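Transcriptional regulator, MarR family (Silicibacter pomeroyi DSS-3, PDB 3CDH) probably binds DNA as a dimeric winged helix-turn-helix transcription factor of the MarR family, regulating gene expression. Local coordinates at residues R42-R47 against T75-Q80; A50-N55 against V99-T104. One frame throughout, in Å; residues are numbered along the deposited sequence.

Contact 1: R42-R47 against T75-Q80; sequences RVPEWR and TRIVDQ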
loop_
_atom_site.group_PDB
_atom_site.type_symbol
_atom_site.label_atom_id
_atom_site.label_comp_id
_atom_site.label_asym_id
_atom_site.label_seq_id
_atom_site.Cartn_x
_atom_site.Cartn_y
_atom_site.Cartn_z
ATOM N N ARG B 42 10.558 3.738 -12.645
ATOM C CA ARG B 42 10.260 3.451 -11.244
ATOM C C ARG B 42 8.793 3.762 -10.934
ATOM O O ARG B 42 8.167 4.632 -11.578
ATOM C CB ARG B 42 11.176 4.254 -10.336
ATOM C CG ARG B 42 12.539 3.701 -10.183
ATOM C CD ARG B 42 13.475 4.731 -9.574
ATOM N NE ARG B 42 13.328 6.027 -10.259
ATOM C CZ ARG B 42 13.857 7.187 -9.841
ATOM N NH1 ARG B 42 13.654 8.305 -10.556
ATOM N NH2 ARG B 42 14.588 7.235 -8.717
ATOM N N VAL B 43 8.240 3.067 -9.941
ATOM C CA VAL B 43 6.827 3.274 -9.592
ATOM C C VAL B 43 6.487 4.741 -9.306
ATOM O O VAL B 43 5.509 5.267 -9.823
ATOM C CB VAL B 43 6.363 2.353 -8.443
ATOM C CG1 VAL B 43 5.011 2.810 -7.899
ATOM C CG2 VAL B 43 6.282 0.935 -8.930
ATOM N N PRO B 44 7.305 5.425 -8.516
ATOM C CA PRO B 44 6.948 6.827 -8.310
ATOM C C PRO B 44 6.936 7.626 -9.613
ATOM O O PRO B 44 6.105 8.533 -9.758
ATOM C CB PRO B 44 8.050 7.351 -7.392
ATOM C CG PRO B 44 8.696 6.171 -6.845
ATOM C CD PRO B 44 8.516 5.040 -7.777
ATOM N N GLU B 45 7.853 7.319 -10.545
ATOM C CA GLU B 45 7.887 8.059 -11.814
ATOM C C GLU B 45 6.578 7.850 -12.563
ATOM O O GLU B 45 5.968 8.800 -13.032
ATOM C CB GLU B 45 9.077 7.675 -12.659
ATOM C CG GLU B 45 10.199 8.684 -12.647
ATOM C CD GLU B 45 11.542 8.076 -12.999
ATOM O OE1 GLU B 45 12.528 8.814 -13.251
ATOM O OE2 GLU B 45 11.636 6.826 -13.008
ATOM N N TRP B 46 6.090 6.621 -12.609
ATOM C CA TRP B 46 4.837 6.381 -13.302
ATOM C C TRP B 46 3.677 7.135 -12.647
ATOM O O TRP B 46 2.792 7.665 -13.342
ATOM C CB TRP B 46 4.585 4.881 -13.430
ATOM C CG TRP B 46 3.222 4.455 -13.120
ATOM C CD1 TRP B 46 2.821 3.812 -11.990
ATOM C CD2 TRP B 46 2.053 4.613 -13.928
ATOM N NE1 TRP B 46 1.479 3.546 -12.042
ATOM C CE2 TRP B 46 0.975 4.025 -13.219
ATOM C CE3 TRP B 46 1.807 5.182 -15.178
ATOM C CZ2 TRP B 46 -0.332 4.004 -13.707
ATOM C CZ3 TRP B 46 0.495 5.165 -15.673
ATOM C CH2 TRP B 46 -0.557 4.586 -14.932
ATOM N N ARG B 47 3.685 7.203 -11.322
ATOM C CA ARG B 47 2.600 7.865 -10.631
ATOM C C ARG B 47 2.592 9.338 -10.976
ATOM O O ARG B 47 1.520 9.915 -11.217
ATOM C CB ARG B 47 2.690 7.657 -9.133
ATOM C CG ARG B 47 2.420 6.232 -8.763
ATOM C CD ARG B 47 2.558 5.990 -7.294
ATOM N NE ARG B 47 2.098 4.649 -6.938
ATOM C CZ ARG B 47 2.160 4.140 -5.703
ATOM N NH1 ARG B 47 2.669 4.866 -4.691
ATOM N NH2 ARG B 47 1.717 2.906 -5.480
ATOM N N THR B 75 10.273 15.340 -4.488
ATOM C CA THR B 75 10.934 16.348 -5.267
ATOM C C THR B 75 12.251 15.860 -5.874
ATOM O O THR B 75 12.591 16.258 -6.987
ATOM C CB THR B 75 10.942 17.734 -4.551
ATOM O OG1 THR B 75 12.264 18.250 -4.463
ATOM C CG2 THR B 75 10.418 17.599 -3.203
ATOM N N ARG B 76 12.945 14.948 -5.186
ATOM C CA ARG B 76 14.113 14.305 -5.764
ATOM C C ARG B 76 13.697 13.607 -7.037
ATOM O O ARG B 76 14.352 13.760 -8.088
ATOM C CB ARG B 76 14.797 13.360 -4.790
ATOM C CG ARG B 76 15.841 14.099 -3.927
ATOM C CD ARG B 76 16.581 13.221 -2.883
ATOM N NE ARG B 76 15.686 12.353 -2.082
ATOM C CZ ARG B 76 15.283 12.584 -0.821
ATOM N NH1 ARG B 76 15.666 13.686 -0.170
ATOM N NH2 ARG B 76 14.477 11.708 -0.205
ATOM N N ILE B 77 12.556 12.923 -6.965
ATOM C CA ILE B 77 12.044 12.245 -8.135
ATOM C C ILE B 77 11.661 13.186 -9.243
ATOM O O ILE B 77 12.083 12.980 -10.392
ATOM C CB ILE B 77 10.936 11.266 -7.819
ATOM C CG1 ILE B 77 11.604 9.972 -7.405
ATOM C CG2 ILE B 77 10.123 10.954 -9.067
ATOM C CD1 ILE B 77 10.869 9.275 -6.393
ATOM N N VAL B 78 10.898 14.223 -8.922
ATOM C CA VAL B 78 10.504 15.142 -9.948
ATOM C C VAL B 78 11.747 15.765 -10.551
ATOM O O VAL B 78 11.825 15.869 -11.763
ATOM C CB VAL B 78 9.541 16.203 -9.441
ATOM C CG1 VAL B 78 9.428 17.346 -10.432
ATOM C CG2 VAL B 78 8.153 15.560 -9.165
ATOM N N ASP B 79 12.737 16.145 -9.742
ATOM C CA ASP B 79 13.959 16.706 -10.324
ATOM C C ASP B 79 14.607 15.789 -11.347
ATOM O O ASP B 79 15.155 16.254 -12.362
ATOM C CB ASP B 79 15.008 16.986 -9.275
ATOM C CG ASP B 79 14.629 18.116 -8.361
ATOM O OD1 ASP B 79 13.777 18.967 -8.717
ATOM O OD2 ASP B 79 15.198 18.129 -7.252
ATOM N N GLN B 80 14.572 14.493 -11.073
ATOM C CA GLN B 80 15.223 13.535 -11.968
ATOM C C GLN B 80 14.489 13.478 -13.296
ATOM O O GLN B 80 15.121 13.436 -14.347
ATOM C CB GLN B 80 15.285 12.150 -11.342
ATOM C CG GLN B 80 16.198 12.090 -10.184
ATOM C CD GLN B 80 16.154 10.741 -9.505
ATOM O OE1 GLN B 80 15.075 10.152 -9.310
ATOM N NE2 GLN B 80 17.338 10.223 -9.158
#

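Contact 2: A50-N55 against V99-T104; sequences ACLVDN and VRVRLT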
loop_
_atom_site.group_PDB
_atom_site.type_symbol
_atom_site.label_atom_id
_atom_site.label_comp_id
_atom_site.label_asym_id
_atom_site.label_seq_id
_atom_site.Cartn_x
_atom_site.Cartn_y
_atom_site.Cartn_z
ATOM N N ALA B 50 1.082 9.416 -14.267
ATOM C CA ALA B 50 -0.349 9.180 -14.139
ATOM C C ALA B 50 -1.084 10.445 -13.637
ATOM O O ALA B 50 -2.147 10.815 -14.178
ATOM C CB ALA B 50 -0.611 7.982 -13.273
ATOM N N CYS B 51 -0.510 11.141 -12.653
ATOM C CA CYS B 51 -1.160 12.366 -12.151
ATOM C C CYS B 51 -1.178 13.504 -13.125
ATOM O O CYS B 51 -2.040 14.358 -13.025
ATOM C CB CYS B 51 -0.484 12.908 -10.909
ATOM S SG CYS B 51 -0.557 11.811 -9.576
ATOM N N LEU B 52 -0.201 13.562 -14.025
ATOM C CA LEU B 52 -0.088 14.737 -14.884
ATOM C C LEU B 52 -0.746 14.572 -16.239
ATOM O O LEU B 52 -0.849 15.533 -16.977
ATOM C CB LEU B 52 1.363 15.197 -15.032
ATOM C CG LEU B 52 2.061 15.728 -13.785
ATOM C CD1 LEU B 52 3.462 16.041 -14.152
ATOM C CD2 LEU B 52 1.403 16.966 -13.248
ATOM N N VAL B 53 -1.188 13.361 -16.563
ATOM C CA VAL B 53 -1.799 13.114 -17.857
ATOM C C VAL B 53 -3.047 13.980 -18.106
ATOM O O VAL B 53 -3.117 14.608 -19.153
ATOM C CB VAL B 53 -2.039 11.613 -18.099
ATOM C CG1 VAL B 53 -3.325 11.148 -17.455
ATOM C CG2 VAL B 53 -2.032 11.310 -19.579
ATOM N N ASP B 54 -3.998 14.054 -17.162
ATOM C CA ASP B 54 -5.168 14.941 -17.347
ATOM C C ASP B 54 -4.852 16.373 -17.030
ATOM O O ASP B 54 -5.183 17.244 -17.811
ATOM C CB ASP B 54 -6.369 14.613 -16.474
ATOM C CG ASP B 54 -6.567 13.166 -16.283
ATOM O OD1 ASP B 54 -7.372 12.551 -17.037
ATOM O OD2 ASP B 54 -5.908 12.656 -15.362
ATOM N N ASN B 55 -4.251 16.625 -15.880
ATOM C CA ASN B 55 -4.018 17.967 -15.409
ATOM C C ASN B 55 -2.940 18.697 -16.213
ATOM O O ASN B 55 -2.052 18.087 -16.781
ATOM C CB ASN B 55 -3.661 17.904 -13.935
ATOM C CG ASN B 55 -4.566 16.931 -13.151
ATOM O OD1 ASN B 55 -4.487 15.699 -13.305
ATOM N ND2 ASN B 55 -5.431 17.488 -12.303
ATOM N N VAL B 99 5.159 26.337 -6.354
ATOM C CA VAL B 99 5.584 25.962 -7.707
ATOM C C VAL B 99 4.761 24.807 -8.275
ATOM O O VAL B 99 4.335 23.900 -7.543
ATOM C CB VAL B 99 7.113 25.606 -7.832
ATOM C CG1 VAL B 99 7.405 24.180 -7.369
ATOM C CG2 VAL B 99 7.595 25.744 -9.278
ATOM N N ARG B 100 4.622 24.822 -9.587
ATOM C CA ARG B 100 3.795 23.897 -10.300
ATOM C C ARG B 100 4.624 23.231 -11.374
ATOM O O ARG B 100 5.626 23.750 -11.790
ATOM C CB ARG B 100 2.657 24.650 -10.950
ATOM C CG ARG B 100 1.360 24.585 -10.231
ATOM C CD ARG B 100 0.910 25.945 -9.881
ATOM N NE ARG B 100 -0.449 25.953 -9.375
ATOM C CZ ARG B 100 -0.808 26.490 -8.219
ATOM N NH1 ARG B 100 -2.070 26.449 -7.841
ATOM N NH2 ARG B 100 0.096 27.060 -7.441
ATOM N N VAL B 101 4.192 22.073 -11.829
ATOM C CA VAL B 101 5.020 21.242 -12.665
ATOM C C VAL B 101 4.152 20.624 -13.735
ATOM O O VAL B 101 3.001 20.321 -13.478
ATOM C CB VAL B 101 5.692 20.194 -11.760
ATOM C CG1 VAL B 101 5.621 18.838 -12.320
ATOM C CG2 VAL B 101 7.109 20.603 -11.495
ATOM N N ARG B 102 4.671 20.471 -14.943
ATOM C CA ARG B 102 3.858 19.894 -16.015
ATOM C C ARG B 102 4.657 18.941 -16.907
ATOM O O ARG B 102 5.897 18.967 -16.897
ATOM C CB ARG B 102 3.200 20.985 -16.851
ATOM C CG ARG B 102 4.166 21.846 -17.597
ATOM C CD ARG B 102 3.485 22.604 -18.743
ATOM N NE ARG B 102 4.405 23.577 -19.342
ATOM C CZ ARG B 102 5.186 23.347 -20.409
ATOM N NH1 ARG B 102 6.002 24.297 -20.863
ATOM N NH2 ARG B 102 5.159 22.178 -21.045
ATOM N N LEU B 103 3.955 18.096 -17.662
ATOM C CA LEU B 103 4.615 17.232 -18.641
ATOM C C LEU B 103 5.195 18.041 -19.783
ATOM O O LEU B 103 4.630 19.084 -20.158
ATOM C CB LEU B 103 3.635 16.221 -19.209
ATOM C CG LEU B 103 3.135 15.265 -18.133
ATOM C CD1 LEU B 103 2.094 14.293 -18.691
ATOM C CD2 LEU B 103 4.320 14.521 -17.494
ATOM N N THR B 104 6.328 17.583 -20.308
ATOM C CA THR B 104 6.831 18.089 -21.566
ATOM C C THR B 104 6.083 17.314 -22.629
ATOM O O THR B 104 5.274 16.450 -22.287
ATOM C CB THR B 104 8.324 17.792 -21.722
ATOM O OG1 THR B 104 8.533 16.381 -21.666
ATOM C CG2 THR B 104 9.151 18.474 -20.645
HETATM O O HOH W 1 1.149 17.972 -17.297
#

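Contact 1: R42-R47 against T75-Q80
Gln80 OE1 is gripped by two nitrogens of one guanidinium group: Arg42 NH1 donates to it at 2.6 Å with an N-H...O angle of 155°, and Arg42 NH2 adds a weak, more bent bond to Gln80 OE1 at 3.0 Å. The oxygen lies at the edge of the guanidinium, practically in its plane. Seen from the amide the fit is less regular, because Arg42 NH1 stands 43° out of the carbonyl plane. The Arg42 chain bends at chi3 (-47°), which turns its guanidinium toward the carboxylate of Glu45, in the first turn of helix 43-54. There Arg42 NH1 forms a salt bridge with Glu45 OE1 at 3.0 Å, and Glu45 OE2 takes the backbone N of Arg42, the residue at the N-cap. Glu45 OE1 has a second cationic partner in Arg84, farther along helix 71-84. Beneath this polar layer, Ile77 CD1 packs on the Pro44 ring, 3.6 Å from Pro44 CB, the two side chains crossing at about a right angle. Ile77 CG1 comes under one face of the Arg42 guanidinium, and Ile77 CG2 lies 4.2 Å from Glu45 CG. The contact thus joins helix 43-54 to helix 71-84 of the winged helix-turn-helix domain, the latter probably the DNA-recognition helix, as in other MarR proteins; Glu45, buried and paired with both Arg42 and Arg84, would probably be favoured in its ionised form.

Contact 2: A50-N55 against V99-T104
This is apolar helix-on-strand packing inside the winged helix-turn-helix domain, where the end of helix 43-54 lies across strand 100-103, the middle strand of the three-stranded antiparallel sheet. The axes of the short segments 50-54 and 100-103 are 84° apart and approach to 7.9 Å; with this near-perpendicular crossing Leu52 carries most of the helix side. Its CB sits 3.6 Å from Leu103 CG, while Leu52 CD1 reaches both Leu103 CD2 and, at 4.0 Å, Val101 CG1. With CG anti to the carbonyl carbon (chi1 -66°), Leu52 sends CD1 toward the side chains of Leu103 and Val101, while Leu52 CD2 lies 3.7 Å from Val101 O. Leu103 also uses its other methyl, CD1, against the helix backbone, 3.6 Å from Leu52 O. Val87 of the adjoining strand touches Leu52, Val101 and Leu103, and Ala111 of helix 105-130 also packs on Leu103. An alanine in place of Leu103 would remove the branches that meet Leu52 CB and CD1 and would probably leave a gap between helix, strand and Ala111. Beside this apolar layer one water links the two backbones: it accepts from Leu103 N at 2.8 Å and lies 3.2 Å from Leu52 O, to which it can donate.

Contacts 1 and 2 lie with their centres 12 Å apart and share helix 43-54, whose first turn meets helix 71-84 and whose last turns meet strand 100-103. Along the chain the segments alternate, 42-47, 50-55, 75-80 and 99-104, so the two pairings cross. They also touch directly: Val78 CG1 of helix 71-84 is 4.1 Å from Val101 CG2 of the strand. One helix is therefore fitted against both a helix and the sheet of the winged helix-turn-helix domain. Other residues of segments 42-47 and 50-55 pack on the second subunit, Trp46 on its Tyr16 and Ala50 on its Phe12, so helix 43-54 faces the dimer partner as well.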